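Local coordinates for protein endo-1,4-beta-xylanase D (Paenibacillus polymyxa, PDB 1W0N) that binds xylan in a calcium-dependent way through its family 36 carbohydrate-binding module, the part of this xylanase modelled here, at residues L111-T114 / W120-Y123; V73-G78 / D125-S130; A32-V37 / K90-Q95. All coordinates share one frame; numbering follows the deposited sequence.

Interaction 1 (L111-T114 / W120-Y123); sequences LALT and WDAY. With MG (magnesium ion), chain C.
L113 meets A122 through one methyl. CD2 of L113 lies 3.7 Å from CB of A122. The same CD2 is 3.9 Å from the backbone N of A122. The CG of L113 sits anti to the carbonyl carbon (chi1 -68°), beside the backbone N, and this turns the isobutyl group across to the other strand. Both residues are buried. V73 packs on A122 and L39 packs on L113, so this end is tight. No hydrogen bond crosses between the two segments.

L113 ends strand 107-113 of the five-stranded sheet. A122 begins strand 122-130 of the other sheet. The contact thus joins the two sheets of a beta-sandwich, next to the loop that carries the chain from one sheet to the other.

Toward solvent the contact thins out. CD2 of L113 is 4.1 Å from the backbone O of W120, and CD1 of L113 is 4.4 Å from OD1 of D121. W120 is exposed, and its side chain lies on the loop residues S66 and N67. D121 turns its carboxylate to the magnesium ion, with OD1 at 2.0 Å from the metal. OD2 does not bind the ion. It instead accepts a hydrogen bond of 2.7 Å from water 1, itself a ligand of the magnesium, and this should limit rotation of the carboxylate. Four waters and the backbone O of Y40 complete the shell. A metal so rich in exchangeable water is consistent with the site where xylan hydroxyls meet calcium in this family. S66 OG bonds to the backbone N of D121 and helps to place it.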
ATOM      1  N   LEU A 111      -2.989   2.506  -2.497  1.00  5.96           N
ATOM      2  CA  LEU A 111      -3.015   1.835  -1.203  1.00  5.95           C
ATOM      3  C   LEU A 111      -3.890   2.669  -0.272  1.00  5.95           C
ATOM      4  O   LEU A 111      -3.756   3.906  -0.190  1.00  6.95           O
ATOM      5  CB  LEU A 111      -1.597   1.711  -0.636  1.00  6.40           C
ATOM      6  CG  LEU A 111      -0.655   0.802  -1.430  1.00  7.36           C
ATOM      7  CD1 LEU A 111       0.804   1.047  -1.033  1.00  9.75           C
ATOM      8  CD2 LEU A 111      -0.983  -0.672  -1.243  1.00  8.17           C
ATOM      9  N   ALA A 112      -4.787   2.015   0.457  1.00  6.31           N
ATOM     10  CA  ALA A 112      -5.710   2.684   1.407  1.00  6.83           C
ATOM     11  C   ALA A 112      -6.040   1.718   2.497  1.00  6.66           C
ATOM     12  O   ALA A 112      -6.005   0.512   2.299  1.00  7.54           O
ATOM     13  CB  ALA A 112      -6.978   3.127   0.713  1.00  8.10           C
ATOM     14  N   LEU A 113      -6.400   2.161   3.701  1.00  7.41           N
ATOM     15  CA  LEU A 113      -6.837   1.242   4.748  1.00  7.18           C
ATOM     16  C   LEU A 113      -8.038   0.432   4.300  1.00  8.34           C
ATOM     17  O   LEU A 113      -8.957   0.959   3.666  1.00  8.85           O
ATOM     18  CB  LEU A 113      -7.176   1.987   6.030  1.00  7.27           C
ATOM     19  CG  LEU A 113      -6.026   2.651   6.773  1.00  7.80           C
ATOM     20  CD1 LEU A 113      -6.523   3.389   7.979  1.00  9.48           C
ATOM     21  CD2 LEU A 113      -4.969   1.702   7.173  1.00  8.98           C
ATOM     22  N   THR A 114      -8.070  -0.841   4.679  1.00  9.67           N
ATOM     23  CA  THR A 114      -9.187  -1.709   4.385  1.00 11.57           C
ATOM     24  C   THR A 114     -10.501  -1.239   5.097  1.00 12.70           C
ATOM     25  O   THR A 114     -11.574  -1.361   4.556  1.00 15.12           O
ATOM     26  CB  THR A 114      -8.736  -3.180   4.734  1.00 11.70           C
ATOM     27  OG1 THR A 114      -7.561  -3.554   4.058  1.00 12.72           O
ATOM     28  CG2 THR A 114      -9.756  -4.211   4.460  1.00 13.53           C
ATOM     29  N   TRP A 120      -5.898  -0.570  13.166  1.00  8.84           N
ATOM     30  CA  TRP A 120      -4.970   0.467  13.531  1.00  7.01           C
ATOM     31  C   TRP A 120      -4.513   1.186  12.261  1.00  5.98           C
ATOM     32  O   TRP A 120      -5.021   0.983  11.170  1.00  8.77           O
ATOM     33  CB  TRP A 120      -3.832  -0.153  14.335  1.00  7.15           C
ATOM     34  CG  TRP A 120      -4.292  -0.673  15.657  1.00  7.89           C
ATOM     35  CD1 TRP A 120      -4.388  -1.964  16.035  1.00  9.76           C
ATOM     36  CD2 TRP A 120      -4.748   0.118  16.759  1.00  8.99           C
ATOM     37  NE1 TRP A 120      -4.859  -2.043  17.310  1.00 10.84           N
ATOM     38  CE2 TRP A 120      -5.103  -0.775  17.776  1.00 10.23           C
ATOM     39  CE3 TRP A 120      -4.891   1.495  16.981  1.00 10.55           C
ATOM     40  CZ2 TRP A 120      -5.590  -0.336  19.030  1.00 12.31           C
ATOM     41  CZ3 TRP A 120      -5.377   1.916  18.197  1.00 12.57           C
ATOM     42  CH2 TRP A 120      -5.718   1.001  19.206  1.00 13.28           C
ATOM     43  N   ASP A 121      -3.564   2.083  12.433  1.00  5.10           N
ATOM     44  CA  ASP A 121      -3.077   2.883  11.327  1.00  4.43           C
ATOM     45  C   ASP A 121      -1.907   2.187  10.671  1.00  4.37           C
ATOM     46  O   ASP A 121      -1.177   1.428  11.312  1.00  5.27           O
ATOM     47  CB  ASP A 121      -2.728   4.265  11.843  1.00  4.65           C
ATOM     48  CG  ASP A 121      -3.937   4.930  12.462  1.00  5.01           C
ATOM     49  OD1 ASP A 121      -5.042   4.695  11.908  1.00  5.50           O
ATOM     50  OD2 ASP A 121      -3.807   5.669  13.468  1.00  5.78           O
ATOM     51  N   ALA A 122      -1.772   2.415   9.361  1.00  4.37           N
ATOM     52  CA  ALA A 122      -0.730   1.757   8.588  1.00  4.47           C
ATOM     53  C   ALA A 122       0.357   2.736   8.196  1.00  4.24           C
ATOM     54  O   ALA A 122       0.083   3.835   7.703  1.00  5.80           O
ATOM     55  CB  ALA A 122      -1.290   1.126   7.333  1.00  5.48           C
ATOM     56  N   TYR A 123       1.585   2.301   8.371  1.00  4.27           N
ATOM     57  CA  TYR A 123       2.748   2.981   7.848  1.00  4.27           C
ATOM     58  C   TYR A 123       3.196   2.206   6.618  1.00  4.22           C
ATOM     59  O   TYR A 123       3.363   0.975   6.691  1.00  4.75           O
ATOM     60  CB  TYR A 123       3.838   2.992   8.908  1.00  4.68           C
ATOM     61  CG  TYR A 123       3.428   3.588  10.239  1.00  4.81           C
ATOM     62  CD1 TYR A 123       2.725   4.779  10.320  1.00  5.97           C
ATOM     63  CD2 TYR A 123       3.804   2.978  11.427  1.00  4.84           C
ATOM     64  CE1 TYR A 123       2.390   5.343  11.549  1.00  6.31           C
ATOM     65  CE2 TYR A 123       3.502   3.540  12.657  1.00  5.18           C
ATOM     66  CZ  TYR A 123       2.795   4.725  12.712  1.00  5.40           C
ATOM     67  OH  TYR A 123       2.495   5.300  13.923  1.00  6.59           O
TER
HETATM   68 MG    MG C1133      -6.994   5.111  12.247  1.00  6.20          MG
HETATM   69  O   HOH W   1      -6.279   6.757  13.300  1.00  6.66           O
HETATM   70  O   HOH W   2      -8.941   5.649  12.621  1.00  9.32           O
HETATM   71  O   HOH W   3      -7.005   4.016  14.047  1.00  8.53           O
HETATM   72  O   HOH W   4      -7.506   3.325  11.360  1.00  8.32           O

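Interaction 2 (V73-G78 / D125-S130); sequences VDLVIG and DFIEFS. With CA (calcium ion), chain B.
OD1 of D125 binds the calcium ion at 2.3 Å, and the backbone O of D125 binds it too, at 2.5 Å. The CG of D125 is anti to the backbone N (chi1 -176°). The carboxylate therefore lies on the carbonyl side, and one residue can give both ligands. Water 5, D35 O, E16 OE1 and E18 OE1 also bind this ion. OD2 of D125 forms a salt bridge with R62, so the two oxygens of the carboxylate have different cations.

The contact with 73-78 lies further along the strand and is wholly apolar. CD1 of L75 meets CD1 of I127 at 3.9 Å, methyl to methyl, and the two side chains cross at about a right angle. I77 and F129 form the next pair. CD1 of I77 comes to the edge of the F129 ring, near its plane, 4.4 Å from CE2 of F129. F52 makes an edge-to-face stack with the same ring. L111 and V82 pack on L75, while V61 and M20 pack on I127.

Strands 70-77 and 122-130 belong to opposite sheets of the sandwich. Their CA atoms stay 10.0 Å apart at L75 and I127, too far for backbone pairing. All four touching residues are buried, and no hydrogen bond links the segments. The cohesion of the two sheets here probably rests on excluded water and side-chain fit, with backbone hydrogen bonds kept within each sheet and the charged ligands gathered at the calcium end.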
ATOM      1  N   VAL A  73      -4.181  -2.913   4.773  1.00  6.51           N
ATOM      2  CA  VAL A  73      -4.068  -1.991   3.657  1.00  6.39           C
ATOM      3  C   VAL A  73      -4.541  -2.671   2.371  1.00  5.95           C
ATOM      4  O   VAL A  73      -3.939  -3.664   1.954  1.00  7.20           O
ATOM      5  CB  VAL A  73      -2.604  -1.521   3.496  1.00  6.87           C
ATOM      6  CG1 VAL A  73      -2.452  -0.585   2.314  1.00  8.25           C
ATOM      7  CG2 VAL A  73      -2.104  -0.853   4.772  1.00  7.52           C
ATOM      8  N   ASP A  74      -5.589  -2.127   1.762  1.00  6.01           N
ATOM      9  CA  ASP A  74      -6.037  -2.596   0.455  1.00  5.92           C
ATOM     10  C   ASP A  74      -5.096  -2.120  -0.647  1.00  5.93           C
ATOM     11  O   ASP A  74      -4.631  -0.974  -0.634  1.00  6.85           O
ATOM     12  CB  ASP A  74      -7.414  -2.033   0.130  1.00  7.29           C
ATOM     13  CG  ASP A  74      -8.565  -2.729   0.842  1.00  9.07           C
ATOM     14  OD1 ASP A  74      -8.367  -3.796   1.410  1.00 11.18           O
ATOM     15  OD2 ASP A  74      -9.705  -2.202   0.811  1.00 11.76           O
ATOM     16  N   LEU A  75      -4.867  -3.011  -1.604  1.00  5.82           N
ATOM     17  CA  LEU A  75      -4.207  -2.680  -2.853  1.00  6.09           C
ATOM     18  C   LEU A  75      -5.256  -2.619  -3.948  1.00  5.82           C
ATOM     19  O   LEU A  75      -5.985  -3.587  -4.177  1.00  6.24           O
ATOM     20  CB  LEU A  75      -3.161  -3.732  -3.196  1.00  6.74           C
ATOM     21  CG  LEU A  75      -2.472  -3.582  -4.543  1.00  7.77           C
ATOM     22  CD1 LEU A  75      -1.715  -2.268  -4.648  1.00  9.44           C
ATOM     23  CD2 LEU A  75      -1.546  -4.764  -4.799  1.00  9.30           C
ATOM     24  N   VAL A  76      -5.317  -1.467  -4.615  1.00  6.37           N
ATOM     25  CA  VAL A  76      -6.276  -1.214  -5.676  1.00  6.99           C
ATOM     26  C   VAL A  76      -5.460  -1.001  -6.955  1.00  7.06           C
ATOM     27  O   VAL A  76      -4.565  -0.159  -6.996  1.00  8.23           O
ATOM     28  CB  VAL A  76      -7.152  -0.027  -5.364  1.00  8.70           C
ATOM     29  CG1 VAL A  76      -8.343   0.025  -6.304  1.00 10.62           C
ATOM     30  CG2 VAL A  76      -7.614  -0.050  -3.894  1.00 11.40           C
ATOM     31  N   ILE A  77      -5.739  -1.792  -7.988  1.00  7.29           N
ATOM     32  CA  ILE A  77      -5.065  -1.642  -9.291  1.00  7.47           C
ATOM     33  C   ILE A  77      -6.148  -1.407 -10.317  1.00  8.57           C
ATOM     34  O   ILE A  77      -7.033  -2.247 -10.513  1.00  9.77           O
ATOM     35  CB  ILE A  77      -4.240  -2.902  -9.665  1.00  7.76           C
ATOM     36  CG1 ILE A  77      -3.177  -3.193  -8.602  1.00  8.39           C
ATOM     37  CG2 ILE A  77      -3.601  -2.710 -11.049  1.00  8.25           C
ATOM     38  CD1 ILE A  77      -2.373  -4.450  -8.864  1.00  9.94           C
ATOM     39  N   GLY A  78      -6.096  -0.269 -10.995  1.00  9.22           N
ATOM     40  CA  GLY A  78      -7.093   0.046 -11.976  1.00 10.83           C
ATOM     41  C   GLY A  78      -8.493   0.035 -11.430  1.00 12.04           C
ATOM     42  O   GLY A  78      -9.410  -0.389 -12.141  1.00 14.31           O
ATOM     43  N   ASP A 125       6.032   1.929   3.507  1.00  4.52           N
ATOM     44  CA  ASP A 125       7.397   2.322   3.129  1.00  4.50           C
ATOM     45  C   ASP A 125       7.543   2.404   1.602  1.00  4.69           C
ATOM     46  O   ASP A 125       7.952   3.437   1.059  1.00  5.46           O
ATOM     47  CB  ASP A 125       8.365   1.311   3.750  1.00  4.98           C
ATOM     48  CG  ASP A 125       9.831   1.630   3.544  1.00  5.73           C
ATOM     49  OD1 ASP A 125      10.137   2.639   2.880  1.00  6.86           O
ATOM     50  OD2 ASP A 125      10.685   0.854   4.036  1.00  6.83           O
ATOM     51  N   PHE A 126       7.213   1.308   0.927  1.00  4.91           N
ATOM     52  CA  PHE A 126       7.350   1.214  -0.523  1.00  4.91           C
ATOM     53  C   PHE A 126       6.499   0.045  -1.006  1.00  5.05           C
ATOM     54  O   PHE A 126       6.083  -0.814  -0.214  1.00  5.32           O
ATOM     55  CB  PHE A 126       8.816   1.013  -0.952  1.00  5.61           C
ATOM     56  CG  PHE A 126       9.454  -0.251  -0.432  1.00  6.26           C
ATOM     57  CD1 PHE A 126       9.173  -1.505  -1.000  1.00  7.48           C
ATOM     58  CD2 PHE A 126      10.375  -0.174   0.609  1.00  6.94           C
ATOM     59  CE1 PHE A 126       9.788  -2.666  -0.530  1.00  8.62           C
ATOM     60  CE2 PHE A 126      11.024  -1.333   1.062  1.00  8.44           C
ATOM     61  CZ  PHE A 126      10.711  -2.571   0.493  1.00  8.91           C
ATOM     62  N   ILE A 127       6.303   0.024  -2.330  1.00  5.31           N
ATOM     63  CA  ILE A 127       5.699  -1.093  -3.034  1.00  5.19           C
ATOM     64  C   ILE A 127       6.703  -1.603  -4.061  1.00  5.46           C
ATOM     65  O   ILE A 127       7.477  -0.833  -4.629  1.00  6.52           O
ATOM     66  CB  ILE A 127       4.359  -0.670  -3.705  1.00  5.80           C
ATOM     67  CG1 ILE A 127       3.588  -1.874  -4.256  1.00  6.27           C
ATOM     68  CG2 ILE A 127       4.582   0.378  -4.788  1.00  6.72           C
ATOM     69  CD1 ILE A 127       2.112  -1.590  -4.470  1.00  7.51           C
ATOM     70  N   GLU A 128       6.671  -2.920  -4.301  1.00  5.47           N
ATOM     71  CA  GLU A 128       7.547  -3.541  -5.283  1.00  5.98           C
ATOM     72  C   GLU A 128       6.737  -4.530  -6.109  1.00  5.88           C
ATOM     73  O   GLU A 128       6.106  -5.432  -5.582  1.00  7.54           O
ATOM     74  CB  GLU A 128       8.695  -4.288  -4.587  1.00  8.25           C
ATOM     75  CG  GLU A 128       9.809  -4.644  -5.494  0.50 12.68           C
ATOM     76  CD  GLU A 128      10.736  -5.752  -4.939  0.50 24.87           C
ATOM     77  OE1 GLU A 128      10.545  -6.344  -3.875  0.50 27.08           O
ATOM     78  OE2 GLU A 128      11.690  -6.148  -5.655  0.50 28.38           O
ATOM     79  N   PHE A 129       6.811  -4.379  -7.443  1.00  6.57           N
ATOM     80  CA  PHE A 129       6.222  -5.304  -8.389  1.00  6.80           C
ATOM     81  C   PHE A 129       7.292  -6.157  -9.005  1.00  7.46           C
ATOM     82  O   PHE A 129       8.377  -5.682  -9.353  1.00  8.76           O
ATOM     83  CB  PHE A 129       5.537  -4.514  -9.531  1.00  7.51           C
ATOM     84  CG  PHE A 129       4.319  -3.759  -9.094  1.00  7.26           C
ATOM     85  CD1 PHE A 129       4.398  -2.457  -8.614  1.00  9.45           C
ATOM     86  CD2 PHE A 129       3.072  -4.349  -9.178  1.00  8.51           C
ATOM     87  CE1 PHE A 129       3.231  -1.797  -8.191  1.00  9.83           C
ATOM     88  CE2 PHE A 129       1.941  -3.693  -8.795  1.00 10.04           C
ATOM     89  CZ  PHE A 129       2.026  -2.426  -8.262  1.00 10.23           C
ATOM     90  N   SER A 130       6.977  -7.450  -9.185  1.00  7.58           N
ATOM     91  CA  SER A 130       7.869  -8.351  -9.857  1.00  8.69           C
ATOM     92  C   SER A 130       7.044  -9.374 -10.624  1.00  8.71           C
ATOM     93  O   SER A 130       5.845  -9.536 -10.401  1.00  9.19           O
ATOM     94  CB  SER A 130       8.782  -9.038  -8.869  1.00 10.20           C
ATOM     95  OG  SER A 130       8.062  -9.762  -7.921  1.00 11.62           O
TER
HETATM   96 CA    CA B1132      10.064   4.638   1.780  1.00  6.09          CA
HETATM   97  O   HOH W   5      12.402   4.572   2.386  1.00  9.66           O

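Interaction 3 (A32-V37 / K90-Q95); sequences APFDGV and KTPTVQ. With CA (calcium ion), chain B.
The F34 ring has P33 over one face and P92 at its edge. CG of P33 stands 4.0 Å above the ring plane, offset toward the rim. P92 comes in near the plane instead. Its CG lies 3.7 Å from CD2 of F34, and its CB lies 3.8 Å from CE2 of F34. The two prolines also touch, with CB of P33 at 4.3 Å from CG of P92. The peptide bond before P33 is cis. The CG of F34 sits between the backbone N and the carbonyl carbon (chi1 38°), which turns the ring inward, where it also packs on Y123, D125 and R62. An alanine at F34 is likely to leave P92 without its main partner and open a gap beside D125. No polar bond joins the two segments. Within 90-95, NE2 of Q95 donates to OG1 of T93 at 2.9 Å, nearly straight at 176°.

The next residue after the ring is D35, whose backbone O binds the calcium ion at 2.3 Å. E16, E18 and D125 supply further ligands. The loop packing thus borders a metal site at the edge of a beta-sandwich, consistent with the structural calcium of family 6-like carbohydrate-binding modules.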
ATOM      1  N   ALA A  32       9.347   7.986  10.688  1.00  5.98           N
ATOM      2  CA  ALA A  32       9.401   6.819  11.566  1.00  5.72           C
ATOM      3  C   ALA A  32       8.100   6.042  11.372  1.00  5.39           C
ATOM      4  O   ALA A  32       7.033   6.635  11.239  1.00  6.01           O
ATOM      5  CB  ALA A  32       9.557   7.229  13.017  1.00  6.76           C
ATOM      6  N   PRO A  33       8.187   4.698  11.353  1.00  5.24           N
ATOM      7  CA  PRO A  33       9.371   3.870  11.550  1.00  5.33           C
ATOM      8  C   PRO A  33      10.236   3.664  10.287  1.00  5.33           C
ATOM      9  O   PRO A  33      11.125   2.824  10.284  1.00  6.37           O
ATOM     10  CB  PRO A  33       8.787   2.536  12.018  1.00  5.88           C
ATOM     11  CG  PRO A  33       7.463   2.448  11.279  1.00  5.99           C
ATOM     12  CD  PRO A  33       6.959   3.884  11.257  1.00  5.53           C
ATOM     13  N   PHE A  34       9.960   4.461   9.248  1.00  5.36           N
ATOM     14  CA  PHE A  34      10.768   4.527   8.038  1.00  5.45           C
ATOM     15  C   PHE A  34      10.280   5.776   7.306  1.00  5.37           C
ATOM     16  O   PHE A  34       9.261   6.365   7.656  1.00  5.63           O
ATOM     17  CB  PHE A  34      10.645   3.256   7.165  1.00  5.48           C
ATOM     18  CG  PHE A  34       9.251   2.682   7.126  1.00  5.11           C
ATOM     19  CD1 PHE A  34       8.186   3.435   6.625  1.00  5.23           C
ATOM     20  CD2 PHE A  34       8.992   1.419   7.618  1.00  5.73           C
ATOM     21  CE1 PHE A  34       6.893   2.925   6.626  1.00  5.27           C
ATOM     22  CE2 PHE A  34       7.697   0.893   7.599  1.00  5.90           C
ATOM     23  CZ  PHE A  34       6.652   1.657   7.124  1.00  5.59           C
ATOM     24  N   ASP A  35      11.022   6.167   6.259  1.00  5.84           N
ATOM     25  CA  ASP A  35      10.526   7.193   5.355  1.00  5.93           C
ATOM     26  C   ASP A  35       9.398   6.583   4.521  1.00  5.20           C
ATOM     27  O   ASP A  35       9.577   5.548   3.872  1.00  5.85           O
ATOM     28  CB  ASP A  35      11.646   7.732   4.489  1.00  7.11           C
ATOM     29  CG  ASP A  35      12.705   8.409   5.345  1.00 10.14           C
ATOM     30  OD1 ASP A  35      12.342   9.360   6.068  1.00 12.27           O
ATOM     31  OD2 ASP A  35      13.854   7.972   5.418  1.00 13.84           O
ATOM     32  N   GLY A  36       8.230   7.190   4.583  1.00  4.98           N
ATOM     33  CA  GLY A  36       7.058   6.604   3.957  1.00  4.88           C
ATOM     34  C   GLY A  36       5.872   7.501   4.147  1.00  4.46           C
ATOM     35  O   GLY A  36       6.015   8.730   4.255  1.00  4.91           O
ATOM     36  N   VAL A  37       4.678   6.900   4.187  1.00  4.34           N
ATOM     37  CA  VAL A  37       3.439   7.619   4.377  1.00  4.24           C
ATOM     38  C   VAL A  37       2.601   6.858   5.397  1.00  4.11           C
ATOM     39  O   VAL A  37       2.575   5.616   5.383  1.00  5.00           O
ATOM     40  CB  VAL A  37       2.666   7.802   3.046  1.00  4.73           C
ATOM     41  CG1 VAL A  37       1.338   8.521   3.255  1.00  5.35           C
ATOM     42  CG2 VAL A  37       3.524   8.562   2.048  1.00  5.54           C
ATOM     43  N   LYS A  90       4.388  -3.364  15.529  1.00  6.49           N
ATOM     44  CA  LYS A  90       5.111  -2.110  15.281  1.00  6.49           C
ATOM     45  C   LYS A  90       6.350  -2.304  14.402  1.00  6.20           C
ATOM     46  O   LYS A  90       6.847  -1.336  13.829  1.00  7.29           O
ATOM     47  CB  LYS A  90       5.492  -1.494  16.616  1.00  7.39           C
ATOM     48  CG  LYS A  90       4.281  -1.127  17.475  1.00  9.75           C
ATOM     49  CD  LYS A  90       4.679  -0.643  18.869  1.00 12.77           C
ATOM     50  CE  LYS A  90       5.073   0.723  18.841  1.00 12.36           C
ATOM     51  NZ  LYS A  90       3.933   1.579  18.451  1.00 13.54           N
ATOM     52  N   THR A  91       6.862  -3.523  14.302  1.00  6.18           N
ATOM     53  CA  THR A  91       8.077  -3.755  13.538  1.00  6.37           C
ATOM     54  C   THR A  91       7.737  -3.924  12.067  1.00  5.80           C
ATOM     55  O   THR A  91       6.879  -4.765  11.727  1.00  6.68           O
ATOM     56  CB  THR A  91       8.809  -4.968  14.087  1.00  8.03           C
ATOM     57  OG1 THR A  91       9.168  -4.652  15.437  1.00 10.21           O
ATOM     58  CG2 THR A  91      10.085  -5.251  13.315  1.00  8.62           C
ATOM     59  N   PRO A  92       8.383  -3.181  11.175  1.00  5.47           N
ATOM     60  CA  PRO A  92       8.094  -3.341   9.747  1.00  5.36           C
ATOM     61  C   PRO A  92       8.339  -4.758   9.244  1.00  5.73           C
ATOM     62  O   PRO A  92       9.315  -5.408   9.622  1.00  6.65           O
ATOM     63  CB  PRO A  92       9.053  -2.358   9.066  1.00  6.44           C
ATOM     64  CG  PRO A  92       9.315  -1.304  10.134  1.00  6.32           C
ATOM     65  CD  PRO A  92       9.357  -2.094  11.420  1.00  6.16           C
ATOM     66  N   THR A  93       7.471  -5.191   8.332  1.00  5.78           N
ATOM     67  CA  THR A  93       7.682  -6.408   7.579  1.00  6.24           C
ATOM     68  C   THR A  93       7.321  -6.169   6.119  1.00  5.33           C
ATOM     69  O   THR A  93       6.612  -5.233   5.780  1.00  5.80           O
ATOM     70  CB  THR A  93       6.854  -7.607   8.079  1.00  7.74           C
ATOM     71  OG1 THR A  93       5.461  -7.385   7.817  1.00  8.21           O
ATOM     72  CG2 THR A  93       7.015  -7.879   9.582  1.00  9.59           C
ATOM     73  N   VAL A  94       7.817  -7.090   5.270  1.00  6.21           N
ATOM     74  CA  VAL A  94       7.423  -7.134   3.883  1.00  6.30           C
ATOM     75  C   VAL A  94       6.284  -8.158   3.755  1.00  6.14           C
ATOM     76  O   VAL A  94       6.448  -9.336   4.100  1.00  8.19           O
ATOM     77  CB  VAL A  94       8.606  -7.507   2.967  1.00  7.72           C
ATOM     78  CG1 VAL A  94       8.150  -7.690   1.528  1.00 10.11           C
ATOM     79  CG2 VAL A  94       9.714  -6.456   3.050  1.00  8.92           C
ATOM     80  N   GLN A  95       5.145  -7.689   3.269  1.00  5.02           N
ATOM     81  CA  GLN A  95       3.976  -8.522   3.023  1.00  4.97           C
ATOM     82  C   GLN A  95       3.775  -8.626   1.516  1.00  4.98           C
ATOM     83  O   GLN A  95       4.160  -7.735   0.765  1.00  5.82           O
ATOM     84  CB  GLN A  95       2.758  -7.924   3.721  1.00  5.29           C
ATOM     85  CG  GLN A  95       2.902  -7.904   5.238  1.00  5.50           C
ATOM     86  CD  GLN A  95       2.883  -9.286   5.859  1.00  5.65           C
ATOM     87  OE1 GLN A  95       2.131 -10.177   5.400  1.00  5.86           O
ATOM     88  NE2 GLN A  95       3.646  -9.475   6.905  1.00  6.82           N
TER
HETATM   89 CA    CA B1132      10.064   4.638   1.780  1.00  6.09          CA
HETATM   90  O   HOH W   5      12.402   4.572   2.386  1.00  9.66           O

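Interaction 2 is the core contact, with all its touching residues buried between the two sheets. Interactions 1 and 3 are partly buried and lie nearer the loops. Interactions 1 and 2 share strand 122-130 on one side. On the other side they use strands 107-113 and 70-77, neighbours in one sheet, which are tied by A112 O to D74 N. Interaction 3 joins two loops that lead into strands of the opposite sheet. It meets interaction 2 at the calcium ion, which D35, D125 and water 5 all bind. The magnesium ion of interaction 1 is a separate, mostly water-bound site. Across all three the segments meet through apolar groups, while polar groups serve the metal sites and bonds beside the contacts.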